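Side-chain contacts in condensin complex subunit 3 (Schizosaccharomyces pombe, PDB 5OQR), which is the regulatory HEAT-repeat subunit of condensin, the complex required to convert interphase chromatin into condensed, mitotic-like chromosomes: residues L404-L409 and V466-E471; D549-I552 and K558-E561; E572-F577 and I609-E614; K592-L597 and P632-G637. One frame throughout, in Å; residues are numbered along the deposited sequence.

Contact 1 of 4, residues L404-L409 and V466-E471; sequences LHIELL and VQCLFE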
loop_
_atom_site.group_PDB
_atom_site.type_symbol
_atom_site.label_atom_id
_atom_site.label_comp_id
_atom_site.label_asym_id
_atom_site.label_seq_id
_atom_site.Cartn_x
_atom_site.Cartn_y
_atom_site.Cartn_z
ATOM N N LEU A 404 -5.699 2.096 -29.006
ATOM C CA LEU A 404 -7.041 1.542 -28.872
ATOM C C LEU A 404 -7.709 1.344 -30.226
ATOM O O LEU A 404 -8.476 0.391 -30.404
ATOM C CB LEU A 404 -7.892 2.450 -27.985
ATOM C CG LEU A 404 -7.482 2.516 -26.512
ATOM C CD1 LEU A 404 -8.345 3.521 -25.774
ATOM C CD2 LEU A 404 -7.580 1.152 -25.848
ATOM N N HIS A 405 -7.437 2.226 -31.189
ATOM C CA HIS A 405 -7.982 2.045 -32.530
ATOM C C HIS A 405 -7.449 0.772 -33.167
ATOM O O HIS A 405 -8.212 -0.037 -33.704
ATOM C CB HIS A 405 -7.649 3.253 -33.403
ATOM C CG HIS A 405 -8.627 4.378 -33.277
ATOM N ND1 HIS A 405 -8.444 5.433 -32.411
ATOM C CD2 HIS A 405 -9.803 4.606 -33.906
ATOM C CE1 HIS A 405 -9.463 6.266 -32.514
ATOM N NE2 HIS A 405 -10.302 5.786 -33.413
ATOM N N ILE A 406 -6.130 0.584 -33.124
ATOM C CA ILE A 406 -5.522 -0.589 -33.738
ATOM C C ILE A 406 -5.854 -1.848 -32.950
ATOM O O ILE A 406 -5.968 -2.936 -33.525
ATOM C CB ILE A 406 -4.005 -0.372 -33.871
ATOM C CG1 ILE A 406 -3.739 0.769 -34.859
ATOM C CG2 ILE A 406 -3.307 -1.660 -34.314
ATOM C CD1 ILE A 406 -2.289 1.174 -34.995
ATOM N N GLU A 407 -6.013 -1.731 -31.631
ATOM C CA GLU A 407 -6.422 -2.881 -30.833
ATOM C C GLU A 407 -7.845 -3.303 -31.173
ATOM O O GLU A 407 -8.132 -4.498 -31.304
ATOM C CB GLU A 407 -6.296 -2.547 -29.347
ATOM C CG GLU A 407 -6.730 -3.658 -28.412
ATOM C CD GLU A 407 -6.562 -3.282 -26.951
ATOM O OE1 GLU A 407 -5.965 -2.219 -26.672
ATOM O OE2 GLU A 407 -7.030 -4.046 -26.081
ATOM N N LEU A 408 -8.749 -2.333 -31.321
ATOM C CA LEU A 408 -10.119 -2.642 -31.714
ATOM C C LEU A 408 -10.184 -3.160 -33.144
ATOM O O LEU A 408 -11.020 -4.012 -33.458
ATOM C CB LEU A 408 -10.987 -1.395 -31.548
ATOM C CG LEU A 408 -12.466 -1.478 -31.919
ATOM C CD1 LEU A 408 -13.184 -2.533 -31.110
ATOM C CD2 LEU A 408 -13.108 -0.117 -31.716
ATOM N N LEU A 409 -9.310 -2.665 -34.019
ATOM C CA LEU A 409 -9.234 -3.196 -35.374
ATOM C C LEU A 409 -8.921 -4.688 -35.354
ATOM O O LEU A 409 -9.608 -5.487 -35.999
ATOM C CB LEU A 409 -8.173 -2.431 -36.164
ATOM C CG LEU A 409 -8.277 -2.483 -37.685
ATOM C CD1 LEU A 409 -9.369 -1.548 -38.174
ATOM C CD2 LEU A 409 -6.943 -2.133 -38.316
ATOM N N VAL A 466 3.212 0.758 -36.953
ATOM C CA VAL A 466 4.009 -0.464 -36.980
ATOM C C VAL A 466 4.137 -1.032 -35.577
ATOM O O VAL A 466 4.014 -2.243 -35.364
ATOM C CB VAL A 466 5.394 -0.188 -37.596
ATOM C CG1 VAL A 466 6.185 -1.477 -37.722
ATOM C CG2 VAL A 466 5.257 0.478 -38.952
ATOM N N GLN A 467 4.388 -0.163 -34.600
ATOM C CA GLN A 467 4.532 -0.605 -33.221
ATOM C C GLN A 467 3.274 -1.316 -32.739
ATOM O O GLN A 467 3.346 -2.398 -32.146
ATOM C CB GLN A 467 4.854 0.595 -32.334
ATOM C CG GLN A 467 5.260 0.246 -30.922
ATOM C CD GLN A 467 5.577 1.476 -30.101
ATOM O OE1 GLN A 467 5.636 2.587 -30.627
ATOM N NE2 GLN A 467 5.783 1.287 -28.804
ATOM N N CYS A 468 2.106 -0.724 -32.991
ATOM C CA CYS A 468 0.858 -1.337 -32.550
ATOM C C CYS A 468 0.549 -2.608 -33.328
ATOM O O CYS A 468 -0.157 -3.486 -32.821
ATOM C CB CYS A 468 -0.293 -0.345 -32.692
ATOM S SG CYS A 468 -0.242 1.028 -31.537
ATOM N N LEU A 469 1.053 -2.723 -34.555
ATOM C CA LEU A 469 0.820 -3.926 -35.344
ATOM C C LEU A 469 1.432 -5.143 -34.664
ATOM O O LEU A 469 0.747 -6.134 -34.391
ATOM C CB LEU A 469 1.389 -3.742 -36.753
ATOM C CG LEU A 469 1.538 -5.003 -37.611
ATOM C CD1 LEU A 469 0.220 -5.730 -37.764
ATOM C CD2 LEU A 469 2.109 -4.654 -38.971
ATOM N N PHE A 470 2.730 -5.081 -34.376
ATOM C CA PHE A 470 3.426 -6.199 -33.757
ATOM C C PHE A 470 3.110 -6.348 -32.276
ATOM O O PHE A 470 3.497 -7.356 -31.677
ATOM C CB PHE A 470 4.931 -6.042 -33.966
ATOM C CG PHE A 470 5.342 -6.127 -35.406
ATOM C CD1 PHE A 470 5.269 -7.329 -36.085
ATOM C CD2 PHE A 470 5.781 -5.006 -36.087
ATOM C CE1 PHE A 470 5.635 -7.414 -37.409
ATOM C CE2 PHE A 470 6.150 -5.089 -37.412
ATOM C CZ PHE A 470 6.076 -6.294 -38.073
ATOM N N GLU A 471 2.415 -5.383 -31.677
ATOM C CA GLU A 471 1.904 -5.550 -30.325
ATOM C C GLU A 471 0.669 -6.435 -30.273
ATOM O O GLU A 471 0.345 -6.956 -29.201
ATOM C CB GLU A 471 1.562 -4.189 -29.715
ATOM C CG GLU A 471 2.611 -3.642 -28.770
ATOM C CD GLU A 471 2.329 -2.212 -28.351
ATOM O OE1 GLU A 471 1.187 -1.747 -28.558
ATOM O OE2 GLU A 471 3.247 -1.552 -27.821
#
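I406 and C468 meet where two helices of the HEAT-repeat solenoid, 399-412 and 457-471, lie side by side. Their CA atoms are 6.5 Å apart and both CB atoms point across the interface, so the contact narrows to one branched side chain against one small one. The first segment belongs to HEAT repeat 6. I406 supplies both of its branches. Its CG1 stands beside the backbone N (chi1 -66°), and the extended second torsion carries CD1 out to the CB of C468, 3.4 Å away. CG2, the other branch, lies anti to the backbone N and comes to 3.7 Å from the same C468 CB, so that this one methylene is touched by both methyls of the isoleucine. L469 adds little: its CB points away, and its backbone N is merely skirted by CG2. The side-chain contact is apolar and buried. An alanine in place of I406 lacks CG1, CG2 and CD1 and would probably leave a gap beside C468 CB and SG. Behind I406, H405, L408 and L409 pack on helix 378-394, while V466 and F470 on the other side pack on helix 480-495. Outside the two segments, partly exposed E407 forms a salt bridge through OE1 with a basic side chain of the other protein chain, and E471 packs on the backbone of that chain. The thiol of C468, placed beside its own backbone N (chi1 -70°), meets the end of the isoleucine on this side, SG lying 4.0 Å from I406 CD1.

Contact 2 of 4, residues D549-I552 and K558-E561; sequences DMLI and KFTE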
loop_
_atom_site.group_PDB
_atom_site.type_symbol
_atom_site.label_atom_id
_atom_site.label_comp_id
_atom_site.label_asym_id
_atom_site.label_seq_id
_atom_site.Cartn_x
_atom_site.Cartn_y
_atom_site.Cartn_z
ATOM N N ASP A 549 12.613 -9.488 -22.495
ATOM C CA ASP A 549 11.457 -10.084 -23.153
ATOM C C ASP A 549 11.863 -11.172 -24.137
ATOM O O ASP A 549 11.131 -12.151 -24.308
ATOM C CB ASP A 549 10.644 -9.000 -23.856
ATOM C CG ASP A 549 9.771 -8.216 -22.896
ATOM O OD1 ASP A 549 9.969 -8.346 -21.669
ATOM O OD2 ASP A 549 8.887 -7.470 -23.364
ATOM N N MET A 550 13.017 -11.029 -24.788
ATOM C CA MET A 550 13.491 -12.086 -25.674
ATOM C C MET A 550 13.766 -13.370 -24.901
ATOM O O MET A 550 13.489 -14.469 -25.392
ATOM C CB MET A 550 14.743 -11.626 -26.419
ATOM C CG MET A 550 14.475 -10.539 -27.448
ATOM S SD MET A 550 15.872 -10.178 -28.529
ATOM C CE MET A 550 17.113 -9.708 -27.351
ATOM N N LEU A 551 14.308 -13.253 -23.685
ATOM C CA LEU A 551 14.543 -14.435 -22.860
ATOM C C LEU A 551 13.229 -15.082 -22.441
ATOM O O LEU A 551 13.047 -16.295 -22.587
ATOM C CB LEU A 551 15.366 -14.059 -21.629
ATOM C CG LEU A 551 16.852 -13.783 -21.861
ATOM C CD1 LEU A 551 17.462 -13.116 -20.649
ATOM C CD2 LEU A 551 17.587 -15.067 -22.180
ATOM N N ILE A 552 12.304 -14.286 -21.908
ATOM C CA ILE A 552 11.027 -14.827 -21.457
ATOM C C ILE A 552 10.259 -15.427 -22.627
ATOM O O ILE A 552 9.671 -16.509 -22.513
ATOM C CB ILE A 552 10.215 -13.729 -20.746
ATOM C CG1 ILE A 552 10.920 -13.314 -19.455
ATOM C CG2 ILE A 552 8.797 -14.206 -20.447
ATOM C CD1 ILE A 552 10.436 -12.002 -18.888
ATOM N N LYS A 558 18.322 -20.360 -25.694
ATOM C CA LYS A 558 18.650 -19.805 -27.002
ATOM C C LYS A 558 19.800 -18.808 -26.924
ATOM O O LYS A 558 20.529 -18.636 -27.906
ATOM C CB LYS A 558 17.415 -19.140 -27.610
ATOM C CG LYS A 558 17.606 -18.612 -29.033
ATOM C CD LYS A 558 17.245 -19.651 -30.080
ATOM C CE LYS A 558 17.638 -19.184 -31.474
ATOM N NZ LYS A 558 17.167 -20.107 -32.541
ATOM N N PHE A 559 19.990 -18.154 -25.776
ATOM C CA PHE A 559 20.912 -17.028 -25.669
ATOM C C PHE A 559 22.079 -17.301 -24.726
ATOM O O PHE A 559 22.695 -16.356 -24.225
ATOM C CB PHE A 559 20.157 -15.779 -25.215
ATOM C CG PHE A 559 18.944 -15.477 -26.039
ATOM C CD1 PHE A 559 17.701 -15.943 -25.658
ATOM C CD2 PHE A 559 19.048 -14.733 -27.200
ATOM C CE1 PHE A 559 16.583 -15.667 -26.417
ATOM C CE2 PHE A 559 17.932 -14.456 -27.962
ATOM C CZ PHE A 559 16.701 -14.924 -27.571
ATOM N N THR A 560 22.406 -18.569 -24.477
ATOM C CA THR A 560 23.463 -18.882 -23.523
ATOM C C THR A 560 24.822 -18.355 -23.964
ATOM O O THR A 560 25.712 -18.199 -23.122
ATOM C CB THR A 560 23.534 -20.392 -23.296
ATOM O OG1 THR A 560 23.034 -21.080 -24.449
ATOM C CG2 THR A 560 22.714 -20.784 -22.074
ATOM N N GLU A 561 25.005 -18.072 -25.256
ATOM C CA GLU A 561 26.257 -17.477 -25.711
ATOM C C GLU A 561 26.413 -16.062 -25.180
ATOM O O GLU A 561 27.539 -15.591 -24.981
ATOM C CB GLU A 561 26.329 -17.460 -27.238
ATOM C CG GLU A 561 26.237 -18.816 -27.912
ATOM C CD GLU A 561 24.813 -19.327 -27.999
ATOM O OE1 GLU A 561 24.071 -19.215 -27.000
ATOM O OE2 GLU A 561 24.427 -19.828 -29.072
#
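A buried, apolar contact tucks F559, in the loop between helices 537-554 and 563-574, back against L551 and M550 of the helix just left behind. F559 loses the most surface here, and its CA lies 7.4 Å from that of L551. The leucine comes in by one methyl: its CD2 is 3.6 Å from F559 CD1 and also passes near the phenylalanine CB, the two side chains running at a slant to each other. CB of L551 does not aim at the loop; the extended outer torsion (chi2 167°) sends CD1 onward, which leaves CD2 on the bent branch against the ring. M550 meets the far end of the ring with its near end, CB lying 4.0 Å from F559 CZ, while its carbonyl O approaches CE1 at an oblique angle. One face of the ring is lined from within the loop by K558 CB, 3.7 Å above the plane and offset toward the rim. M550 and L551 belong to HEAT repeat 8 of the solenoid, and V525 of helix 518-534 touches both M550 and F559. Cutting F559 back to an alanine would take away the whole ring and would probably leave V525, M550 and L551 facing a gap, with the loop less firmly held to its helix. K558 NZ makes a salt bridge with D519; L551 also packs on L593 and L597 of helix 580-597.

Contact 3 of 4, residues E572-F577 and I609-E614; sequences EALGEF and IIQYFE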
loop_
_atom_site.group_PDB
_atom_site.type_symbol
_atom_site.label_atom_id
_atom_site.label_comp_id
_atom_site.label_asym_id
_atom_site.label_seq_id
_atom_site.Cartn_x
_atom_site.Cartn_y
_atom_site.Cartn_z
ATOM N N GLU A 572 24.798 -3.943 -13.944
ATOM C CA GLU A 572 25.109 -2.522 -14.046
ATOM C C GLU A 572 23.862 -1.675 -13.833
ATOM O O GLU A 572 23.891 -0.681 -13.098
ATOM C CB GLU A 572 25.738 -2.234 -15.409
ATOM C CG GLU A 572 26.443 -0.899 -15.502
ATOM C CD GLU A 572 27.175 -0.728 -16.817
ATOM O OE1 GLU A 572 27.280 0.419 -17.299
ATOM O OE2 GLU A 572 27.642 -1.745 -17.372
ATOM N N ALA A 573 22.750 -2.060 -14.463
ATOM C CA ALA A 573 21.507 -1.315 -14.293
ATOM C C ALA A 573 21.095 -1.272 -12.829
ATOM O O ALA A 573 20.741 -0.215 -12.298
ATOM C CB ALA A 573 20.397 -1.944 -15.136
ATOM N N LEU A 574 21.136 -2.423 -12.157
ATOM C CA LEU A 574 20.677 -2.500 -10.778
ATOM C C LEU A 574 21.530 -1.662 -9.836
ATOM O O LEU A 574 21.047 -1.262 -8.772
ATOM C CB LEU A 574 20.665 -3.957 -10.321
ATOM C CG LEU A 574 20.166 -4.241 -8.904
ATOM C CD1 LEU A 574 18.866 -3.517 -8.612
ATOM C CD2 LEU A 574 19.991 -5.732 -8.718
ATOM N N GLY A 575 22.777 -1.381 -10.200
ATOM C CA GLY A 575 23.659 -0.584 -9.379
ATOM C C GLY A 575 23.644 0.900 -9.654
ATOM O O GLY A 575 24.391 1.644 -9.011
ATOM N N GLU A 576 22.819 1.365 -10.592
ATOM C CA GLU A 576 22.755 2.788 -10.927
ATOM C C GLU A 576 21.663 3.462 -10.097
ATOM O O GLU A 576 20.596 3.832 -10.585
ATOM C CB GLU A 576 22.515 2.979 -12.418
ATOM C CG GLU A 576 23.637 2.447 -13.295
ATOM C CD GLU A 576 24.080 3.431 -14.363
ATOM O OE1 GLU A 576 23.884 4.651 -14.179
ATOM O OE2 GLU A 576 24.630 2.985 -15.394
ATOM N N PHE A 577 21.962 3.625 -8.808
ATOM C CA PHE A 577 21.077 4.383 -7.933
ATOM C C PHE A 577 20.959 5.840 -8.355
ATOM O O PHE A 577 20.126 6.565 -7.800
ATOM C CB PHE A 577 21.565 4.291 -6.480
ATOM C CG PHE A 577 22.871 4.994 -6.226
ATOM C CD1 PHE A 577 22.903 6.190 -5.528
ATOM C CD2 PHE A 577 24.065 4.459 -6.680
ATOM C CE1 PHE A 577 24.098 6.838 -5.292
ATOM C CE2 PHE A 577 25.262 5.103 -6.448
ATOM C CZ PHE A 577 25.281 6.294 -5.753
ATOM N N ILE A 609 19.244 -8.736 -2.981
ATOM C CA ILE A 609 18.975 -8.493 -1.568
ATOM C C ILE A 609 19.803 -7.320 -1.064
ATOM O O ILE A 609 19.318 -6.488 -0.290
ATOM C CB ILE A 609 19.238 -9.776 -0.755
ATOM C CG1 ILE A 609 18.197 -10.835 -1.125
ATOM C CG2 ILE A 609 19.211 -9.490 0.751
ATOM C CD1 ILE A 609 18.399 -12.177 -0.464
ATOM N N ILE A 610 21.060 -7.230 -1.496
ATOM C CA ILE A 610 21.919 -6.137 -1.047
ATOM C C ILE A 610 21.342 -4.799 -1.488
ATOM O O ILE A 610 21.120 -3.898 -0.672
ATOM C CB ILE A 610 23.356 -6.331 -1.565
ATOM C CG1 ILE A 610 23.990 -7.551 -0.895
ATOM C CG2 ILE A 610 24.199 -5.078 -1.309
ATOM C CD1 ILE A 610 25.400 -7.862 -1.351
ATOM N N GLN A 611 21.094 -4.650 -2.790
ATOM C CA GLN A 611 20.550 -3.398 -3.303
ATOM C C GLN A 611 19.215 -3.071 -2.648
ATOM O O GLN A 611 18.950 -1.916 -2.299
ATOM C CB GLN A 611 20.391 -3.484 -4.819
ATOM C CG GLN A 611 20.411 -2.143 -5.517
ATOM C CD GLN A 611 21.807 -1.582 -5.639
ATOM O OE1 GLN A 611 22.722 -2.263 -6.100
ATOM N NE2 GLN A 611 21.985 -0.337 -5.218
ATOM N N TYR A 612 18.360 -4.079 -2.475
ATOM C CA TYR A 612 17.045 -3.855 -1.884
ATOM C C TYR A 612 17.154 -3.230 -0.498
ATOM O O TYR A 612 16.332 -2.385 -0.124
ATOM C CB TYR A 612 16.281 -5.176 -1.822
ATOM C CG TYR A 612 14.965 -5.105 -1.087
ATOM C CD1 TYR A 612 13.904 -4.370 -1.592
ATOM C CD2 TYR A 612 14.778 -5.787 0.105
ATOM C CE1 TYR A 612 12.696 -4.306 -0.925
ATOM C CE2 TYR A 612 13.575 -5.732 0.779
ATOM C CZ TYR A 612 12.537 -4.991 0.258
ATOM O OH TYR A 612 11.337 -4.933 0.925
ATOM N N PHE A 613 18.157 -3.629 0.279
ATOM C CA PHE A 613 18.355 -3.104 1.622
ATOM C C PHE A 613 19.431 -2.030 1.689
ATOM O O PHE A 613 19.682 -1.493 2.772
ATOM C CB PHE A 613 18.719 -4.240 2.587
ATOM C CG PHE A 613 17.577 -5.162 2.908
ATOM C CD1 PHE A 613 16.455 -4.694 3.568
ATOM C CD2 PHE A 613 17.633 -6.501 2.566
ATOM C CE1 PHE A 613 15.407 -5.540 3.868
ATOM C CE2 PHE A 613 16.591 -7.352 2.866
ATOM C CZ PHE A 613 15.476 -6.870 3.520
ATOM N N GLU A 614 20.067 -1.701 0.571
ATOM C CA GLU A 614 21.191 -0.780 0.609
ATOM C C GLU A 614 20.707 0.640 0.902
ATOM O O GLU A 614 19.659 1.055 0.400
ATOM C CB GLU A 614 21.949 -0.807 -0.717
ATOM C CG GLU A 614 23.191 0.064 -0.723
ATOM C CD GLU A 614 24.145 -0.288 -1.839
ATOM O OE1 GLU A 614 25.333 0.084 -1.735
ATOM O OE2 GLU A 614 23.714 -0.944 -2.811
#
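Q611 packs closely along L574, while the flank of the contact beside G575 and F577 is looser and open to solvent. On the tight side the two side chains run past each other in opposite directions, and the apolar stem of the glutamine does the touching: its CG lies 3.7 Å from L574 CD1. The chain of Q611 then bends at its second torsion (chi2 77°), which carries the amide over to the end of helix 563-574, where Q611 CD stands 3.2 Å from the carbonyl O of L574. This is contact without bonding. Q611 OE1 and L574 O are both acceptors; Q611 NE2 is instead hydrogen-bonded to T617 OG1, and L574 O receives a weak hydrogen bond from Q583. On the loose side the backbone leaves the helix at exposed G575, whose CA is 3.8 Å from Q611 OE1. F577 points its CB toward the other segment, yet F577 CB gets no nearer than 4.8 Å to Q611 NE2, and its ring stays farther off. Within the solenoid, helix 580-597 touches both partners, with Q583 against Q611 and with A587 and I590 against L574; helix 621-635 adds L623 against L574, and beyond helix 601-613 come helices 639-661 and 669-682.

Contact 4 of 4, residues K592-L597 and P632-G637; sequences KLLVIL and PVYAFG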
loop_
_atom_site.group_PDB
_atom_site.type_symbol
_atom_site.label_atom_id
_atom_site.label_comp_id
_atom_site.label_asym_id
_atom_site.label_seq_id
_atom_site.Cartn_x
_atom_site.Cartn_y
_atom_site.Cartn_z
ATOM N N LYS A 592 11.515 -10.787 -12.717
ATOM C CA LYS A 592 10.690 -11.653 -13.556
ATOM C C LYS A 592 11.509 -12.768 -14.195
ATOM O O LYS A 592 10.991 -13.872 -14.391
ATOM C CB LYS A 592 9.955 -10.842 -14.630
ATOM C CG LYS A 592 10.716 -9.670 -15.213
ATOM C CD LYS A 592 9.976 -9.036 -16.382
ATOM C CE LYS A 592 8.716 -8.310 -15.931
ATOM N NZ LYS A 592 7.964 -7.756 -17.090
ATOM N N LEU A 593 12.778 -12.514 -14.518
ATOM C CA LEU A 593 13.629 -13.586 -15.022
ATOM C C LEU A 593 13.791 -14.705 -13.998
ATOM O O LEU A 593 13.884 -15.879 -14.371
ATOM C CB LEU A 593 15.001 -13.038 -15.416
ATOM C CG LEU A 593 15.090 -12.161 -16.662
ATOM C CD1 LEU A 593 16.515 -11.685 -16.860
ATOM C CD2 LEU A 593 14.612 -12.906 -17.895
ATOM N N LEU A 594 13.826 -14.364 -12.709
ATOM C CA LEU A 594 13.954 -15.388 -11.674
ATOM C C LEU A 594 12.667 -16.190 -11.531
ATOM O O LEU A 594 12.687 -17.425 -11.562
ATOM C CB LEU A 594 14.338 -14.737 -10.343
ATOM C CG LEU A 594 15.814 -14.779 -9.932
ATOM C CD1 LEU A 594 16.742 -14.414 -11.076
ATOM C CD2 LEU A 594 16.048 -13.842 -8.763
ATOM N N VAL A 595 11.535 -15.506 -11.374
ATOM C CA VAL A 595 10.270 -16.200 -11.157
ATOM C C VAL A 595 9.861 -16.985 -12.398
ATOM O O VAL A 595 9.404 -18.129 -12.301
ATOM C CB VAL A 595 9.180 -15.195 -10.748
ATOM C CG1 VAL A 595 7.838 -15.892 -10.592
ATOM C CG2 VAL A 595 9.566 -14.496 -9.458
ATOM N N ILE A 596 10.005 -16.383 -13.577
ATOM C CA ILE A 596 9.510 -17.006 -14.800
ATOM C C ILE A 596 10.474 -18.079 -15.287
ATOM O O ILE A 596 10.060 -19.184 -15.653
ATOM C CB ILE A 596 9.271 -15.938 -15.886
ATOM C CG1 ILE A 596 8.278 -14.879 -15.401
ATOM C CG2 ILE A 596 8.747 -16.583 -17.162
ATOM C CD1 ILE A 596 8.223 -13.659 -16.285
ATOM N N LEU A 597 11.770 -17.768 -15.304
ATOM C CA LEU A 597 12.761 -18.606 -15.962
ATOM C C LEU A 597 13.712 -19.323 -15.014
ATOM O O LEU A 597 14.368 -20.276 -15.441
ATOM C CB LEU A 597 13.597 -17.757 -16.932
ATOM C CG LEU A 597 13.261 -17.815 -18.425
ATOM C CD1 LEU A 597 11.772 -17.692 -18.686
ATOM C CD2 LEU A 597 14.015 -16.724 -19.162
ATOM N N PRO A 632 8.599 -11.907 -1.372
ATOM C CA PRO A 632 7.597 -12.842 -0.831
ATOM C C PRO A 632 7.082 -13.828 -1.865
ATOM O O PRO A 632 6.888 -15.007 -1.549
ATOM C CB PRO A 632 6.485 -11.909 -0.328
ATOM C CG PRO A 632 7.134 -10.592 -0.153
ATOM C CD PRO A 632 8.187 -10.505 -1.200
ATOM N N VAL A 633 6.850 -13.373 -3.097
ATOM C CA VAL A 633 6.340 -14.257 -4.142
ATOM C C VAL A 633 7.362 -15.337 -4.464
ATOM O O VAL A 633 7.025 -16.519 -4.605
ATOM C CB VAL A 633 5.969 -13.438 -5.394
ATOM C CG1 VAL A 633 5.819 -14.330 -6.626
ATOM C CG2 VAL A 633 4.689 -12.674 -5.150
ATOM N N TYR A 634 8.627 -14.943 -4.598
ATOM C CA TYR A 634 9.677 -15.896 -4.937
ATOM C C TYR A 634 9.967 -16.825 -3.766
ATOM O O TYR A 634 10.009 -18.050 -3.927
ATOM C CB TYR A 634 10.932 -15.133 -5.358
ATOM C CG TYR A 634 12.111 -15.994 -5.742
ATOM C CD1 TYR A 634 13.117 -16.270 -4.828
ATOM C CD2 TYR A 634 12.230 -16.515 -7.022
ATOM C CE1 TYR A 634 14.203 -17.046 -5.173
ATOM C CE2 TYR A 634 13.313 -17.292 -7.377
ATOM C CZ TYR A 634 14.296 -17.554 -6.448
ATOM O OH TYR A 634 15.376 -18.328 -6.796
ATOM N N ALA A 635 10.148 -16.260 -2.572
ATOM C CA ALA A 635 10.535 -17.062 -1.415
ATOM C C ALA A 635 9.435 -18.041 -1.026
ATOM O O ALA A 635 9.697 -19.228 -0.808
ATOM C CB ALA A 635 10.878 -16.149 -0.239
ATOM N N PHE A 636 8.199 -17.560 -0.927
ATOM C CA PHE A 636 7.106 -18.376 -0.416
ATOM C C PHE A 636 6.456 -19.247 -1.482
ATOM O O PHE A 636 5.506 -19.971 -1.169
ATOM C CB PHE A 636 6.054 -17.476 0.232
ATOM C CG PHE A 636 6.590 -16.637 1.354
ATOM C CD1 PHE A 636 7.527 -17.152 2.235
ATOM C CD2 PHE A 636 6.167 -15.333 1.525
ATOM C CE1 PHE A 636 8.026 -16.385 3.267
ATOM C CE2 PHE A 636 6.662 -14.558 2.557
ATOM C CZ PHE A 636 7.594 -15.086 3.428
ATOM N N GLY A 637 6.945 -19.211 -2.715
ATOM C CA GLY A 637 6.356 -20.000 -3.777
ATOM C C GLY A 637 6.826 -21.439 -3.791
ATOM O O GLY A 637 6.054 -22.346 -4.113
#
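The ring of Y634 offers its edge to V595, whose CG2 lies near the ring plane at 4.1 Å from CD2, and the neighbouring L594 comes in obliquely, its CB 4.0 Å from CE2. Within its own helix Y634 also meets the ring of F630, the planes inclined by about 25°. A second flat group, F636, takes no part across the interface and has A635 CB over one face, toward the rim. The setting is a HEAT-repeat solenoid: helix 580-597 lies beside helix 621-635 near the last turns of both, with the CA atoms of V595 and Y634 6.3 Å apart. Y634 reaches its partners by its torsion. CB does not aim at the other helix, but CG is anti to the backbone N (chi1 -180°), which lets the CD2-CE2 side of the ring lean on L594 and V595. The side chains of V595 and Y634 pass each other in opposite directions. The valine methyl meets the ring at CD2, nearer its base, and the leucine CB meets it further out, at CE2. L594 also packs on L605 and L608 of helix 601-613, and L605 touches the tyrosine as well, so that this third helix packs on both L594 and Y634. K592 NZ is hydrogen-bonded to the backbone of the other protein chain and makes a cation-pi contact with an aromatic side chain there, and V595 packs on an apolar side chain of the same chain. The hydroxyl of the buried tyrosine is hydrogen-bonded, Y634 OH pairing with OD2 of D601.

Overall arrangement
Contacts 1 and 2 come in series along the solenoid before contacts 3 and 4, whose segments alternate in the chain. Contact 1 stands apart, its centre 26 Å from that of contact 2 and 36 Å from that of contact 3. Contacts 2 and 4 touch directly: L551 O lies 3.6 Å from L597 CD2, and I552 CD1 lies 3.8 Å from I596 CD1, which joins helix 537-554 to helix 580-597. Contacts 3 and 4 have centres 18 Å apart and nearest atoms about 7 Å apart; consecutive helices 563-574, 580-597 and 601-613 link them. Contacts 1, 2 and 4 each have residues meeting the other protein chain, whereas contact 3 does not.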